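Local structure of pectate lyase 47 (Bacillus sp. TS-47, 1VBL) at residues V272-N277 against V294-N299. The protein is a thermostable pectate lyase of polysaccharide lyase family 1 that binds calcium and probably cleaves pectate by beta-elimination. Residues are numbered along the deposited sequence; the frame is centred on the assembly and turned at random.
Sequences VTLHHN and VHIYNN
Asn299 and Asn277 sit side by side at the bend that interrupts two parallel strands, their amide planes 7° apart. Asn299 OD1 accepts from Asn277 N (2.9 Å) and from Asn277 ND2 (3.1 Å), while Asn299 ND2 donates almost straight to Leu274 O (3.0 Å), from above that carbonyl plane. Leu274 O also takes the backbone N-H of Tyr297, so two donors grip it, and the amide of Asn299 is fixed in rotation from both ends. This is the asparagine stack characteristic of the pectate lyase parallel beta-helix. With an alanine in place of Asn299, Asn277 N and ND2 would probably both lose this acceptor and Leu274 O the second of its donors.

On the face bearing His275 and Tyr297, both CG atoms stand between backbone N and carbonyl carbon (chi1 69° and 76°), and with similar second torsions the rings lie near parallel but slid apart. His275 CB lies over the Tyr297 face, 3.4 Å from the centroid, and Tyr297 OH sits over the imidazole. Next to them His276 ND1 and His275 ND1 share a 2.8 Å hydrogen bond, and Asn298 CB covers one face of the His276 ring. Toward the start of the strands, one water joins Thr273 OG1 to His295 ND1; Thr273 OG1 also bonds Trp14 N, and His295 NE2 bonds Gln326 OE1. On the opposite face, with Val272 and Ile296, Leu274 CD1 presses tightly on Val294 CG1 (3.4 Å).

Strand 239-251 lies beside segment 272-277 and strand 322-332 beside 294-299, so the pair forms two successive rungs. Asn277 OD1 takes the backbone N-H of Asn246, repeating the Asn299-to-Asn277 pattern one coil back; Asn299 touches Asn328, His276 stacks on Tyr245, and Asp12 holds His275 NE2.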
ATOM      1  N   VAL A 272      10.948   7.669  -1.605  1.00 11.59           N
ATOM      2  CA  VAL A 272      10.059   6.967  -2.515  1.00 10.78           C
ATOM      3  C   VAL A 272       9.558   7.867  -3.637  1.00 10.01           C
ATOM      4  O   VAL A 272       9.370   9.066  -3.449  1.00 10.42           O
ATOM      5  CB  VAL A 272       8.811   6.436  -1.746  1.00 10.17           C
ATOM      6  CG1 VAL A 272       7.945   5.576  -2.663  1.00 10.96           C
ATOM      7  CG2 VAL A 272       9.246   5.649  -0.515  1.00  9.48           C
ATOM      8  N   THR A 273       9.349   7.272  -4.804  1.00  9.88           N
ATOM      9  CA  THR A 273       8.820   7.985  -5.960  1.00  8.89           C
ATOM     10  C   THR A 273       7.545   7.265  -6.364  1.00  7.77           C
ATOM     11  O   THR A 273       7.535   6.038  -6.499  1.00  9.81           O
ATOM     12  CB  THR A 273       9.774   7.941  -7.171  1.00  9.34           C
ATOM     13  OG1 THR A 273      10.988   8.623  -6.854  1.00  9.11           O
ATOM     14  CG2 THR A 273       9.128   8.609  -8.382  1.00 11.28           C
ATOM     15  N   LEU A 274       6.472   8.027  -6.537  1.00  8.04           N
ATOM     16  CA  LEU A 274       5.194   7.472  -6.954  1.00  8.28           C
ATOM     17  C   LEU A 274       4.746   8.259  -8.170  1.00  9.18           C
ATOM     18  O   LEU A 274       4.515   9.469  -8.087  1.00  9.49           O
ATOM     19  CB  LEU A 274       4.139   7.615  -5.856  1.00  9.99           C
ATOM     20  CG  LEU A 274       4.455   7.013  -4.487  1.00  9.54           C
ATOM     21  CD1 LEU A 274       5.188   8.042  -3.643  1.00 10.35           C
ATOM     22  CD2 LEU A 274       3.155   6.596  -3.797  1.00 10.94           C
ATOM     23  N   HIS A 275       4.634   7.586  -9.307  1.00  8.47           N
ATOM     24  CA  HIS A 275       4.207   8.280 -10.503  1.00  9.22           C
ATOM     25  C   HIS A 275       3.320   7.444 -11.409  1.00  9.02           C
ATOM     26  O   HIS A 275       3.409   6.212 -11.442  1.00  7.89           O
ATOM     27  CB  HIS A 275       5.432   8.827 -11.264  1.00  7.61           C
ATOM     28  CG  HIS A 275       6.299   7.780 -11.896  1.00  9.63           C
ATOM     29  ND1 HIS A 275       6.029   7.239 -13.135  1.00 11.19           N
ATOM     30  CD2 HIS A 275       7.457   7.213 -11.484  1.00  9.11           C
ATOM     31  CE1 HIS A 275       6.985   6.387 -13.461  1.00 11.81           C
ATOM     32  NE2 HIS A 275       7.866   6.353 -12.476  1.00 12.29           N
ATOM     33  N   HIS A 276       2.437   8.140 -12.115  1.00  9.77           N
ATOM     34  CA  HIS A 276       1.497   7.524 -13.042  1.00 10.75           C
ATOM     35  C   HIS A 276       0.601   6.460 -12.430  1.00 10.93           C
ATOM     36  O   HIS A 276       0.205   5.506 -13.103  1.00  8.62           O
ATOM     37  CB  HIS A 276       2.246   6.950 -14.243  1.00 11.46           C
ATOM     38  CG  HIS A 276       2.903   7.996 -15.087  1.00 13.01           C
ATOM     39  ND1 HIS A 276       4.205   8.406 -14.887  1.00 11.91           N
ATOM     40  CD2 HIS A 276       2.423   8.750 -16.103  1.00 13.88           C
ATOM     41  CE1 HIS A 276       4.498   9.366 -15.745  1.00 11.77           C
ATOM     42  NE2 HIS A 276       3.434   9.593 -16.495  1.00 11.90           N
ATOM     43  N   ASN A 277       0.277   6.626 -11.154  1.00 10.02           N
ATOM     44  CA  ASN A 277      -0.596   5.677 -10.492  1.00 10.39           C
ATOM     45  C   ASN A 277      -2.014   6.201 -10.624  1.00  9.95           C
ATOM     46  O   ASN A 277      -2.241   7.409 -10.707  1.00  9.72           O
ATOM     47  CB  ASN A 277      -0.212   5.523  -9.016  1.00  8.62           C
ATOM     48  CG  ASN A 277       1.163   4.905  -8.844  1.00 10.29           C
ATOM     49  OD1 ASN A 277       1.377   3.736  -9.170  1.00 10.60           O
ATOM     50  ND2 ASN A 277       2.105   5.693  -8.342  1.00  8.75           N
ATOM     51  N   VAL A 294       9.854  12.328  -0.780  1.00 11.84           N
ATOM     52  CA  VAL A 294       8.955  11.566  -1.624  1.00  9.69           C
ATOM     53  C   VAL A 294       8.534  12.388  -2.837  1.00  9.18           C
ATOM     54  O   VAL A 294       7.985  13.484  -2.703  1.00  9.69           O
ATOM     55  CB  VAL A 294       7.705  11.136  -0.823  1.00 10.36           C
ATOM     56  CG1 VAL A 294       6.749  10.374  -1.727  1.00  9.57           C
ATOM     57  CG2 VAL A 294       8.123  10.257   0.364  1.00  8.49           C
ATOM     58  N   HIS A 295       8.810  11.840  -4.015  1.00  9.49           N
ATOM     59  CA  HIS A 295       8.484  12.489  -5.280  1.00  8.69           C
ATOM     60  C   HIS A 295       7.155  11.930  -5.779  1.00  8.48           C
ATOM     61  O   HIS A 295       7.031  10.732  -6.049  1.00  7.65           O
ATOM     62  CB  HIS A 295       9.585  12.212  -6.308  1.00  7.23           C
ATOM     63  CG  HIS A 295       9.520  13.090  -7.521  1.00  9.76           C
ATOM     64  ND1 HIS A 295      10.228  12.820  -8.672  1.00  8.26           N
ATOM     65  CD2 HIS A 295       8.863  14.252  -7.747  1.00  9.76           C
ATOM     66  CE1 HIS A 295      10.011  13.778  -9.556  1.00 11.05           C
ATOM     67  NE2 HIS A 295       9.189  14.661  -9.019  1.00 10.29           N
ATOM     68  N   ILE A 296       6.168  12.811  -5.897  1.00  8.53           N
ATOM     69  CA  ILE A 296       4.830  12.430  -6.335  1.00  9.55           C
ATOM     70  C   ILE A 296       4.505  13.172  -7.622  1.00  9.25           C
ATOM     71  O   ILE A 296       4.290  14.383  -7.594  1.00 10.54           O
ATOM     72  CB  ILE A 296       3.788  12.824  -5.264  1.00 10.00           C
ATOM     73  CG1 ILE A 296       4.155  12.171  -3.926  1.00  9.69           C
ATOM     74  CG2 ILE A 296       2.390  12.434  -5.715  1.00 10.82           C
ATOM     75  CD1 ILE A 296       3.223  12.553  -2.789  1.00 11.62           C
ATOM     76  N   TYR A 297       4.459  12.463  -8.748  1.00  7.85           N
ATOM     77  CA  TYR A 297       4.160  13.144  -9.998  1.00  8.06           C
ATOM     78  C   TYR A 297       3.351  12.350 -11.013  1.00  7.38           C
ATOM     79  O   TYR A 297       3.387  11.121 -11.038  1.00  6.15           O
ATOM     80  CB  TYR A 297       5.465  13.649 -10.638  1.00  8.49           C
ATOM     81  CG  TYR A 297       6.322  12.605 -11.322  1.00 10.55           C
ATOM     82  CD1 TYR A 297       6.147  12.308 -12.678  1.00  8.59           C
ATOM     83  CD2 TYR A 297       7.338  11.941 -10.628  1.00  7.95           C
ATOM     84  CE1 TYR A 297       6.964  11.383 -13.326  1.00  8.75           C
ATOM     85  CE2 TYR A 297       8.164  11.008 -11.271  1.00 10.64           C
ATOM     86  CZ  TYR A 297       7.968  10.737 -12.621  1.00 10.72           C
ATOM     87  OH  TYR A 297       8.777   9.820 -13.257  1.00 11.27           O
ATOM     88  N   ASN A 298       2.608  13.075 -11.842  1.00  6.82           N
ATOM     89  CA  ASN A 298       1.795  12.470 -12.888  1.00  7.89           C
ATOM     90  C   ASN A 298       0.826  11.398 -12.402  1.00  8.55           C
ATOM     91  O   ASN A 298       0.574  10.421 -13.106  1.00  8.39           O
ATOM     92  CB  ASN A 298       2.703  11.877 -13.967  1.00  8.79           C
ATOM     93  CG  ASN A 298       3.346  12.937 -14.846  1.00 10.19           C
ATOM     94  OD1 ASN A 298       4.261  12.641 -15.613  1.00 10.45           O
ATOM     95  ND2 ASN A 298       2.864  14.175 -14.747  1.00  9.40           N
ATOM     96  N   ASN A 299       0.289  11.565 -11.199  1.00  8.86           N
ATOM     97  CA  ASN A 299      -0.669  10.595 -10.689  1.00  9.55           C
ATOM     98  C   ASN A 299      -2.058  11.138 -10.972  1.00  9.75           C
ATOM     99  O   ASN A 299      -2.252  12.353 -11.034  1.00  9.39           O
ATOM    100  CB  ASN A 299      -0.483  10.388  -9.188  1.00  8.94           C
ATOM    101  CG  ASN A 299       0.836   9.727  -8.859  1.00 10.40           C
ATOM    102  OD1 ASN A 299       1.042   8.541  -9.143  1.00  8.03           O
ATOM    103  ND2 ASN A 299       1.749  10.494  -8.274  1.00  9.21           N
TER
HETATM  104  O   HOH W   1      11.895  10.620  -8.429  1.00  8.06           O